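Local atomic coordinates of APL1 (Anopheles gambiae, PDB entry 3O6N), a protein that probably pairs with the leucine-rich repeat protein LRIM1 in a heterodimeric complex that regulates complement-like immunity in the mosquito. Residues 244-250 and 266-271; 287-293 and 312-317; 342-348 and 367-372. All coordinates share one frame; numbering follows the deposited sequence.

Interaction 1 (244-250 and 266-271); sequences LLNYPGL and HPFVKM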
loop_
_atom_site.group_PDB
_atom_site.type_symbol
_atom_site.label_atom_id
_atom_site.label_comp_id
_atom_site.label_asym_id
_atom_site.label_seq_id
_atom_site.Cartn_x
_atom_site.Cartn_y
_atom_site.Cartn_z
ATOM N N LEU A 244 -17.287 0.950 7.148
ATOM C CA LEU A 244 -16.536 2.154 7.505
ATOM C C LEU A 244 -16.834 2.650 8.924
ATOM O O LEU A 244 -16.042 3.390 9.513
ATOM C CB LEU A 244 -16.797 3.272 6.486
ATOM C CG LEU A 244 -16.011 3.167 5.178
ATOM C CD1 LEU A 244 -16.526 4.165 4.146
ATOM C CD2 LEU A 244 -14.522 3.368 5.424
ATOM N N LEU A 245 -17.974 2.237 9.467
ATOM C CA LEU A 245 -18.380 2.642 10.808
ATOM C C LEU A 245 -17.385 2.147 11.851
ATOM O O LEU A 245 -17.325 2.668 12.965
ATOM C CB LEU A 245 -19.770 2.087 11.128
ATOM C CG LEU A 245 -20.524 2.775 12.266
ATOM C CD1 LEU A 245 -20.912 4.189 11.853
ATOM C CD2 LEU A 245 -21.754 1.975 12.656
ATOM N N ASN A 246 -16.602 1.140 11.484
ATOM C CA ASN A 246 -15.668 0.523 12.420
ATOM C C ASN A 246 -14.307 1.208 12.505
ATOM O O ASN A 246 -13.437 0.772 13.261
ATOM C CB ASN A 246 -15.504 -0.954 12.082
ATOM C CG ASN A 246 -16.776 -1.736 12.322
ATOM O OD1 ASN A 246 -17.597 -1.350 13.152
ATOM N ND2 ASN A 246 -16.950 -2.833 11.597
ATOM N N TYR A 247 -14.134 2.289 11.747
ATOM C CA TYR A 247 -12.835 2.957 11.648
ATOM C C TYR A 247 -12.939 4.463 11.878
ATOM O O TYR A 247 -12.723 5.257 10.963
ATOM C CB TYR A 247 -12.172 2.612 10.302
ATOM C CG TYR A 247 -12.182 1.118 10.088
ATOM C CD1 TYR A 247 -11.344 0.292 10.830
ATOM C CD2 TYR A 247 -13.069 0.524 9.202
ATOM C CE1 TYR A 247 -11.372 -1.079 10.677
ATOM C CE2 TYR A 247 -13.102 -0.853 9.040
ATOM C CZ TYR A 247 -12.248 -1.647 9.781
ATOM O OH TYR A 247 -12.272 -3.014 9.634
ATOM N N PRO A 248 -13.260 4.854 13.122
ATOM C CA PRO A 248 -13.551 6.245 13.485
ATOM C C PRO A 248 -12.340 7.176 13.399
ATOM O O PRO A 248 -12.507 8.399 13.385
ATOM C CB PRO A 248 -14.051 6.133 14.930
ATOM C CG PRO A 248 -13.384 4.900 15.455
ATOM C CD PRO A 248 -13.332 3.951 14.289
ATOM N N GLY A 249 -11.140 6.612 13.315
ATOM C CA GLY A 249 -9.939 7.426 13.249
ATOM C C GLY A 249 -9.432 7.747 11.851
ATOM O O GLY A 249 -8.402 8.402 11.703
ATOM N N LEU A 250 -10.143 7.294 10.822
ATOM C CA LEU A 250 -9.676 7.479 9.450
ATOM C C LEU A 250 -9.452 8.945 9.093
ATOM O O LEU A 250 -10.273 9.803 9.411
ATOM C CB LEU A 250 -10.648 6.852 8.450
ATOM C CG LEU A 250 -10.563 5.345 8.232
ATOM C CD1 LEU A 250 -11.709 4.881 7.335
ATOM C CD2 LEU A 250 -9.209 4.979 7.624
ATOM N N HIS A 266 -24.608 7.771 6.525
ATOM C CA HIS A 266 -24.685 6.856 7.669
ATOM C C HIS A 266 -23.352 6.226 8.092
ATOM O O HIS A 266 -23.007 6.258 9.269
ATOM C CB HIS A 266 -25.752 5.783 7.440
ATOM C CG HIS A 266 -27.134 6.337 7.298
ATOM N ND1 HIS A 266 -27.725 6.564 6.074
ATOM C CD2 HIS A 266 -28.035 6.731 8.229
ATOM C CE1 HIS A 266 -28.935 7.063 6.258
ATOM N NE2 HIS A 266 -29.147 7.174 7.556
ATOM N N PRO A 267 -22.597 5.660 7.137
ATOM C CA PRO A 267 -21.347 4.981 7.498
ATOM C C PRO A 267 -20.267 5.923 8.033
ATOM O O PRO A 267 -19.278 5.444 8.583
ATOM C CB PRO A 267 -20.883 4.373 6.169
ATOM C CG PRO A 267 -22.105 4.308 5.322
ATOM C CD PRO A 267 -22.912 5.506 5.707
ATOM N N PHE A 268 -20.455 7.232 7.872
ATOM C CA PHE A 268 -19.427 8.208 8.223
ATOM C C PHE A 268 -19.705 8.967 9.522
ATOM O O PHE A 268 -18.902 9.801 9.932
ATOM C CB PHE A 268 -19.245 9.217 7.074
ATOM C CG PHE A 268 -18.856 8.583 5.763
ATOM C CD1 PHE A 268 -17.524 8.355 5.458
ATOM C CD2 PHE A 268 -19.821 8.205 4.843
ATOM C CE1 PHE A 268 -17.160 7.768 4.259
ATOM C CE2 PHE A 268 -19.464 7.616 3.640
ATOM C CZ PHE A 268 -18.129 7.397 3.350
ATOM N N VAL A 269 -20.831 8.680 10.170
ATOM C CA VAL A 269 -21.254 9.471 11.325
ATOM C C VAL A 269 -20.301 9.378 12.516
ATOM O O VAL A 269 -20.330 10.227 13.409
ATOM C CB VAL A 269 -22.681 9.098 11.801
ATOM C CG1 VAL A 269 -23.691 9.316 10.683
ATOM C CG2 VAL A 269 -22.718 7.662 12.300
ATOM N N LYS A 270 -19.467 8.344 12.535
ATOM C CA LYS A 270 -18.535 8.146 13.643
ATOM C C LYS A 270 -17.143 8.667 13.313
ATOM O O LYS A 270 -16.229 8.573 14.134
ATOM C CB LYS A 270 -18.451 6.667 14.032
ATOM C CG LYS A 270 -19.769 6.061 14.477
ATOM C CD LYS A 270 -20.410 6.876 15.580
ATOM C CE LYS A 270 -21.728 6.255 16.024
ATOM N NZ LYS A 270 -22.590 7.224 16.764
ATOM N N MET A 271 -16.981 9.206 12.108
ATOM C CA MET A 271 -15.695 9.746 11.685
ATOM C C MET A 271 -15.364 11.001 12.487
ATOM O O MET A 271 -16.101 11.983 12.448
ATOM C CB MET A 271 -15.714 10.079 10.193
ATOM C CG MET A 271 -16.009 8.894 9.282
ATOM S SD MET A 271 -14.586 7.811 9.101
ATOM C CE MET A 271 -15.231 6.522 8.037
#

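Interaction 2 (287-293 and 312-317); sequences LNLYGQP and RNQPQF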
loop_
_atom_site.group_PDB
_atom_site.type_symbol
_atom_site.label_atom_id
_atom_site.label_comp_id
_atom_site.label_asym_id
_atom_site.label_seq_id
_atom_site.Cartn_x
_atom_site.Cartn_y
_atom_site.Cartn_z
ATOM N N LEU A 287 -26.041 10.404 -3.996
ATOM C CA LEU A 287 -25.137 10.947 -2.994
ATOM C C LEU A 287 -25.896 11.736 -1.937
ATOM O O LEU A 287 -26.561 12.723 -2.249
ATOM C CB LEU A 287 -24.116 11.868 -3.661
ATOM C CG LEU A 287 -23.206 12.642 -2.708
ATOM C CD1 LEU A 287 -22.232 11.693 -2.037
ATOM C CD2 LEU A 287 -22.459 13.740 -3.460
ATOM N N ASN A 288 -25.796 11.308 -0.685
ATOM C CA ASN A 288 -26.371 12.077 0.412
ATOM C C ASN A 288 -25.379 12.241 1.550
ATOM O O ASN A 288 -25.232 11.356 2.391
ATOM C CB ASN A 288 -27.663 11.434 0.932
ATOM C CG ASN A 288 -28.290 12.224 2.069
ATOM O OD1 ASN A 288 -27.641 13.072 2.683
ATOM N ND2 ASN A 288 -29.561 11.948 2.358
ATOM N N LEU A 289 -24.700 13.382 1.567
ATOM C CA LEU A 289 -23.867 13.760 2.698
ATOM C C LEU A 289 -24.438 15.015 3.356
ATOM O O LEU A 289 -23.724 15.745 4.042
ATOM C CB LEU A 289 -22.417 13.994 2.254
ATOM C CG LEU A 289 -21.637 12.746 1.828
ATOM C CD1 LEU A 289 -20.261 13.131 1.290
ATOM C CD2 LEU A 289 -21.515 11.751 2.981
ATOM N N TYR A 290 -25.727 15.263 3.140
ATOM C CA TYR A 290 -26.389 16.421 3.741
ATOM C C TYR A 290 -27.223 16.066 4.975
ATOM O O TYR A 290 -27.478 16.926 5.817
ATOM C CB TYR A 290 -27.238 17.185 2.716
ATOM C CG TYR A 290 -28.117 16.322 1.836
ATOM C CD1 TYR A 290 -29.432 16.036 2.191
ATOM C CD2 TYR A 290 -27.636 15.814 0.634
ATOM C CE1 TYR A 290 -30.237 15.255 1.378
ATOM C CE2 TYR A 290 -28.430 15.034 -0.182
ATOM C CZ TYR A 290 -29.727 14.754 0.194
ATOM O OH TYR A 290 -30.509 13.973 -0.627
ATOM N N GLY A 291 -27.642 14.810 5.081
ATOM C CA GLY A 291 -28.316 14.346 6.284
ATOM C C GLY A 291 -27.445 14.599 7.503
ATOM O O GLY A 291 -27.919 15.060 8.544
ATOM N N GLN A 292 -26.161 14.283 7.368
ATOM C CA GLN A 292 -25.162 14.642 8.365
ATOM C C GLN A 292 -23.807 14.776 7.683
ATOM O O GLN A 292 -23.137 13.776 7.411
ATOM C CB GLN A 292 -25.095 13.605 9.491
ATOM C CG GLN A 292 -24.119 13.973 10.601
ATOM C CD GLN A 292 -24.148 12.993 11.764
ATOM O OE1 GLN A 292 -25.213 12.548 12.190
ATOM N NE2 GLN A 292 -22.970 12.651 12.280
ATOM N N PRO A 293 -23.409 16.018 7.379
ATOM C CA PRO A 293 -22.130 16.241 6.702
ATOM C C PRO A 293 -20.965 15.778 7.555
ATOM O O PRO A 293 -21.095 15.645 8.775
ATOM C CB PRO A 293 -22.084 17.759 6.531
ATOM C CG PRO A 293 -23.531 18.183 6.545
ATOM C CD PRO A 293 -24.187 17.259 7.523
ATOM N N ARG A 312 -28.378 19.155 -3.298
ATOM C CA ARG A 312 -28.737 19.115 -1.883
ATOM C C ARG A 312 -27.521 18.918 -0.978
ATOM O O ARG A 312 -27.602 19.120 0.231
ATOM C CB ARG A 312 -29.794 18.041 -1.614
ATOM C CG ARG A 312 -31.158 18.396 -2.162
ATOM C CD ARG A 312 -32.174 17.300 -1.885
ATOM N NE ARG A 312 -33.516 17.697 -2.304
ATOM C CZ ARG A 312 -34.591 16.923 -2.189
ATOM N NH1 ARG A 312 -34.475 15.705 -1.677
ATOM N NH2 ARG A 312 -35.777 17.364 -2.591
ATOM N N ASN A 313 -26.392 18.543 -1.570
ATOM C CA ASN A 313 -25.174 18.314 -0.800
ATOM C C ASN A 313 -24.418 19.599 -0.470
ATOM O O ASN A 313 -23.306 19.552 0.050
ATOM C CB ASN A 313 -24.255 17.334 -1.530
ATOM C CG ASN A 313 -24.774 15.911 -1.485
ATOM O OD1 ASN A 313 -24.547 15.180 -0.515
ATOM N ND2 ASN A 313 -25.483 15.510 -2.536
ATOM N N GLN A 314 -25.032 20.740 -0.772
ATOM C CA GLN A 314 -24.416 22.042 -0.522
ATOM C C GLN A 314 -23.689 22.179 0.822
ATOM O O GLN A 314 -22.555 22.647 0.861
ATOM C CB GLN A 314 -25.445 23.168 -0.672
ATOM C CG GLN A 314 -24.857 24.551 -0.446
ATOM C CD GLN A 314 -25.842 25.664 -0.729
ATOM O OE1 GLN A 314 -26.977 25.421 -1.143
ATOM N NE2 GLN A 314 -25.412 26.899 -0.504
ATOM N N PRO A 315 -24.346 21.792 1.930
ATOM C CA PRO A 315 -23.704 21.958 3.240
ATOM C C PRO A 315 -22.391 21.189 3.363
ATOM O O PRO A 315 -21.491 21.638 4.072
ATOM C CB PRO A 315 -24.749 21.407 4.226
ATOM C CG PRO A 315 -25.706 20.612 3.392
ATOM C CD PRO A 315 -25.723 21.283 2.053
ATOM N N GLN A 316 -22.283 20.049 2.689
ATOM C CA GLN A 316 -21.031 19.302 2.673
ATOM C C GLN A 316 -20.008 19.997 1.773
ATOM O O GLN A 316 -18.851 20.177 2.156
ATOM C CB GLN A 316 -21.256 17.861 2.199
ATOM C CG GLN A 316 -19.987 17.020 2.164
ATOM C CD GLN A 316 -19.422 16.754 3.548
ATOM O OE1 GLN A 316 -19.726 15.735 4.166
ATOM N NE2 GLN A 316 -18.595 17.671 4.041
ATOM N N PHE A 317 -20.447 20.381 0.577
ATOM C CA PHE A 317 -19.574 21.034 -0.400
ATOM C C PHE A 317 -19.004 22.357 0.114
ATOM O O PHE A 317 -17.851 22.692 -0.161
ATOM C CB PHE A 317 -20.329 21.299 -1.705
ATOM C CG PHE A 317 -20.769 20.053 -2.432
ATOM C CD1 PHE A 317 -20.141 18.841 -2.216
ATOM C CD2 PHE A 317 -21.817 20.105 -3.341
ATOM C CE1 PHE A 317 -20.549 17.698 -2.891
ATOM C CE2 PHE A 317 -22.230 18.971 -4.018
ATOM C CZ PHE A 317 -21.590 17.764 -3.794
#

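Interaction 3 (342-348 and 367-372); sequences KNLTLSH and AVDDAD. With NAG (2-acetamido-2-deoxy-beta-D-glucopyranose), chain D.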
loop_
_atom_site.group_PDB
_atom_site.type_symbol
_atom_site.label_atom_id
_atom_site.label_comp_id
_atom_site.label_asym_id
_atom_site.label_seq_id
_atom_site.Cartn_x
_atom_site.Cartn_y
_atom_site.Cartn_z
ATOM N N LYS A 342 -11.109 25.713 -2.955
ATOM C CA LYS A 342 -9.908 26.247 -3.589
ATOM C C LYS A 342 -9.631 25.548 -4.918
ATOM O O LYS A 342 -8.943 26.084 -5.777
ATOM C CB LYS A 342 -8.699 26.094 -2.660
ATOM C CG LYS A 342 -8.794 26.897 -1.376
ATOM C CD LYS A 342 -8.951 28.381 -1.665
ATOM C CE LYS A 342 -9.039 29.187 -0.378
ATOM N NZ LYS A 342 -9.193 30.645 -0.642
ATOM N N ASN A 343 -10.165 24.342 -5.076
ATOM C CA ASN A 343 -9.997 23.569 -6.301
ATOM C C ASN A 343 -11.292 22.830 -6.627
ATOM O O ASN A 343 -11.742 21.988 -5.855
ATOM C CB ASN A 343 -8.839 22.575 -6.152
ATOM C CG ASN A 343 -8.346 22.037 -7.488
ATOM O OD1 ASN A 343 -9.099 21.950 -8.458
ATOM N ND2 ASN A 343 -7.066 21.676 -7.541
ATOM N N LEU A 344 -11.890 23.157 -7.769
ATOM C CA LEU A 344 -13.169 22.589 -8.175
ATOM C C LEU A 344 -13.128 22.155 -9.638
ATOM O O LEU A 344 -12.711 22.927 -10.496
ATOM C CB LEU A 344 -14.277 23.627 -7.971
ATOM C CG LEU A 344 -15.710 23.288 -8.394
ATOM C CD1 LEU A 344 -16.256 22.125 -7.566
ATOM C CD2 LEU A 344 -16.602 24.523 -8.256
ATOM N N THR A 345 -13.531 20.918 -9.923
ATOM C CA THR A 345 -13.664 20.476 -11.315
ATOM C C THR A 345 -15.135 20.269 -11.671
ATOM O O THR A 345 -15.909 19.747 -10.864
ATOM C CB THR A 345 -12.857 19.204 -11.628
ATOM O OG1 THR A 345 -13.310 18.117 -10.812
ATOM C CG2 THR A 345 -11.361 19.443 -11.389
ATOM N N LEU A 346 -15.512 20.676 -12.881
ATOM C CA LEU A 346 -16.924 20.770 -13.264
ATOM C C LEU A 346 -17.213 20.279 -14.679
ATOM O O LEU A 346 -18.375 20.141 -15.067
ATOM C CB LEU A 346 -17.394 22.220 -13.157
ATOM C CG LEU A 346 -17.306 22.876 -11.778
ATOM C CD1 LEU A 346 -17.563 24.379 -11.890
ATOM C CD2 LEU A 346 -18.287 22.220 -10.812
ATOM N N SER A 347 -16.167 20.026 -15.459
ATOM C CA SER A 347 -16.355 19.728 -16.875
ATOM C C SER A 347 -16.943 18.339 -17.114
ATOM O O SER A 347 -16.977 17.492 -16.215
ATOM C CB SER A 347 -15.053 19.924 -17.662
ATOM O OG SER A 347 -14.120 18.887 -17.399
ATOM N N HIS A 348 -17.420 18.122 -18.335
ATOM C CA HIS A 348 -18.031 16.853 -18.711
ATOM C C HIS A 348 -19.190 16.486 -17.795
ATOM O O HIS A 348 -19.186 15.431 -17.167
ATOM C CB HIS A 348 -16.991 15.729 -18.727
ATOM C CG HIS A 348 -15.927 15.910 -19.762
ATOM N ND1 HIS A 348 -14.814 16.697 -19.555
ATOM C CD2 HIS A 348 -15.809 15.414 -21.016
ATOM C CE1 HIS A 348 -14.053 16.670 -20.635
ATOM N NE2 HIS A 348 -14.634 15.901 -21.537
ATOM N N ALA A 367 -9.756 28.812 -9.519
ATOM C CA ALA A 367 -10.267 27.866 -8.522
ATOM C C ALA A 367 -10.973 26.729 -9.255
ATOM O O ALA A 367 -10.704 25.551 -9.009
ATOM C CB ALA A 367 -11.205 28.549 -7.543
ATOM N N VAL A 368 -11.876 27.095 -10.163
ATOM C CA VAL A 368 -12.415 26.148 -11.128
ATOM C C VAL A 368 -11.280 25.735 -12.052
ATOM O O VAL A 368 -10.736 26.556 -12.792
ATOM C CB VAL A 368 -13.571 26.756 -11.942
ATOM C CG1 VAL A 368 -14.009 25.795 -13.039
ATOM C CG2 VAL A 368 -14.746 27.086 -11.017
ATOM N N ASP A 369 -10.925 24.456 -12.007
ATOM C CA ASP A 369 -9.684 23.986 -12.615
ATOM C C ASP A 369 -9.840 23.568 -14.069
ATOM O O ASP A 369 -8.847 23.421 -14.785
ATOM C CB ASP A 369 -9.119 22.816 -11.804
ATOM C CG ASP A 369 -7.746 22.389 -12.280
ATOM O OD1 ASP A 369 -6.805 23.201 -12.169
ATOM O OD2 ASP A 369 -7.608 21.246 -12.760
ATOM N N ASP A 370 -11.078 23.388 -14.516
ATOM C CA ASP A 370 -11.304 22.862 -15.857
ATOM C C ASP A 370 -12.382 23.595 -16.656
ATOM O O ASP A 370 -12.958 24.581 -16.196
ATOM C CB ASP A 370 -11.599 21.357 -15.802
ATOM C CG ASP A 370 -12.853 21.028 -15.004
ATOM O OD1 ASP A 370 -13.383 21.926 -14.315
ATOM O OD2 ASP A 370 -13.299 19.862 -15.060
ATOM N N ALA A 371 -12.634 23.100 -17.861
ATOM C CA ALA A 371 -13.615 23.692 -18.762
ATOM C C ALA A 371 -13.959 22.702 -19.870
ATOM O O ALA A 371 -13.241 21.723 -20.079
ATOM C CB ALA A 371 -13.069 24.987 -19.362
ATOM N N ASP A 372 -15.063 22.953 -20.567
ATOM C CA ASP A 372 -15.417 22.176 -21.747
ATOM C C ASP A 372 -14.939 22.931 -22.980
ATOM O O ASP A 372 -15.015 24.156 -23.025
ATOM C CB ASP A 372 -16.932 21.981 -21.833
ATOM C CG ASP A 372 -17.478 21.135 -20.704
ATOM O OD1 ASP A 372 -16.913 20.056 -20.429
ATOM O OD2 ASP A 372 -18.482 21.552 -20.094
HETATM C C1 NAG D . -6.815 20.968 -8.773
HETATM C C2 NAG D . -5.313 21.140 -8.996
HETATM C C3 NAG D . -4.784 20.249 -10.115
HETATM C C4 NAG D . -5.315 18.828 -9.995
HETATM C C5 NAG D . -6.827 18.831 -9.809
HETATM C C6 NAG D . -7.347 17.409 -9.625
HETATM C C7 NAG D . -4.327 23.297 -8.476
HETATM C C8 NAG D . -4.223 24.747 -8.843
HETATM N N2 NAG D . -5.020 22.524 -9.309
HETATM O O3 NAG D . -3.375 20.221 -10.061
HETATM O O4 NAG D . -4.984 18.106 -11.161
HETATM O O5 NAG D . -7.175 19.605 -8.680
HETATM O O6 NAG D . -8.128 17.041 -10.741
HETATM O O7 NAG D . -3.791 22.870 -7.454
HETATM O O HOH W 1 -11.663 18.850 -19.238
#

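Interaction 1 (244-250 and 266-271)
Met-271 makes the broadest apolar contact here, its side chain folding against three residues of the 244-250 segment. Its chain bends at the second torsion (chi2 -76°), which turns the CE methyl back to lie 3.9 Å from CB of Leu-244 and equally near CD1 of Leu-250. An unbranched, flexible thioether suits a place where the end of the side chain must fill a slot between two leucines. The CD1 branch of Leu-244 meets the Phe-268 ring obliquely, 3.7 Å from CE1, while its CB, which also touches CE of Met-271, lies 4.2 Å from CB of Pro-267. Leu-244, Leu-250, Phe-268 and Met-271 are all buried, and their hydrocarbon or thioether surfaces leave no polar side-chain group to satisfy there.

A second apolar patch lies at the surface. In one of its two deposited conformers, CD1 of Leu-245 lies against CG of Lys-270 and CG2 of Val-269. Lysine fits this margin because its methylenes can cover the leucine while its amine leads away.

Contacts with polar backbone atoms fill the remainder. CB of Pro-248 sits 3.4 Å from the carbonyl O of Lys-270, and SD of Met-271 lies near the carbonyl of Tyr-247. The backbones themselves are shaped by 3-10 segments and type I turns, and the backbone of Pro-248 is hydrogen-bonded to that of Gln-272, just beyond the contact.

Such apolar packing of short 3-10 segments and turns from successive coils is characteristic of the convex side of a leucine-rich repeat solenoid.

Interaction 2 (287-293 and 312-317)
Asn-313 has CG anti to its own carbonyl carbon (chi1 -73°) and its amide swung well round (chi2 -84°), which delivers both polar ends to the backbone of 287-293. Tyr-290 takes the rarer first torsion, with CG between the backbone N and the carbonyl carbon (chi1 46°), and this lays its ring against Arg-312.

The amide of Asn-313 works as a two-way clip. OD1 accepts from N of Leu-289 at 2.8 Å, nearly in line with its C=O bond, while ND2 donates to O of Leu-287 at 3.0 Å. That second bond stays in the plane of the amide but meets the Leu-287 carbonyl from above its plane. Asparagine suits this buried place because one short side chain offers both a donor and an acceptor; ND2 also donates a hydrogen bond to O of Val-310, and the three bonds together fix the rotation of the amide.

The tyrosine ring is sandwiched. CB of Arg-312 makes a CH-pi contact 3.7 Å from the Tyr-290 ring centroid, and OD1 of Asn-288 lies over the opposite face. That oxygen also accepts from N of Tyr-290, closing an Asx turn, and from N of Gly-291, which makes it an Asx motif.

Among apolar contacts, CG of Pro-315 touches CB of Tyr-290 at 3.8 Å, and CD2 of Leu-287 approaches CZ of Phe-317 at 4.1 Å. Gln-316 lays CB and CG on Leu-289, while OE1 accepts a hydrogen bond from N of Ile-294.

Here the loop after strand 286-288 joins the next coil's 3-10 turn and short helix, coil-to-coil packing found away from the main strands of a leucine-rich repeat solenoid.

Interaction 3 (342-348 and 367-372)
The two segments run nearly parallel, 9° apart end to end, joined by a single beta bridge in which N of Leu-344 donates to O of Ala-367 and N of Asp-369 to O of Leu-344. Strand 343-345 is the last of the parallel strands of the leucine-rich repeat solenoid, and 367-372 covers its edge, consistent with a C-terminal cap of the kind common in leucine-rich repeat proteins.

Aspartates suit this edge because carboxylates can take up backbone N-H groups. Asp-370 OD1 accepts from N of Leu-346 (2.9 Å) through its syn lone pair. OD2 is gripped twice, by N of Ser-347 (2.9 Å) and OG of Ser-347 (2.7 Å), both from the same face of the carboxylate plane. Farther along, Asp-372 OD1 receives N of His-348 at 2.9 Å and lies over one face of the imidazole, while its OD2 is held by N of Cys-386. Val-368 packs CG1 against CD1 of Leu-346 (4.0 Å), branched carbons filling a buried apolar layer.

ND2 of Asn-343 is bonded covalently to C1 of the N-acetylglucosamine, and the sugar's N2 gives Asp-369 OD1 a weak hydrogen bond of 3.4 Å.

How the interactions relate
The three contacts follow one another along the chain, each closing before the next opens, and join neighbouring parts of one curved solenoid. Interactions 1 and 2 have centres 16 Å apart and touch directly, CB of Val-269 lying 3.6 Å from NE2 of Gln-292, so the packing between coils continues from one to the next. Interaction 3 is separate: its centre is 20 Å from that of interaction 2 and 29 Å from that of interaction 1, and it touches neither. Interaction 2 starts on strand 286-288, which pairs with 262-264 outside the long run of parallel strands; in interaction 3, 367-372 pairs with the last strand of that run, 343-345. Coils thus stack in sequence and are closed at the C-terminal end.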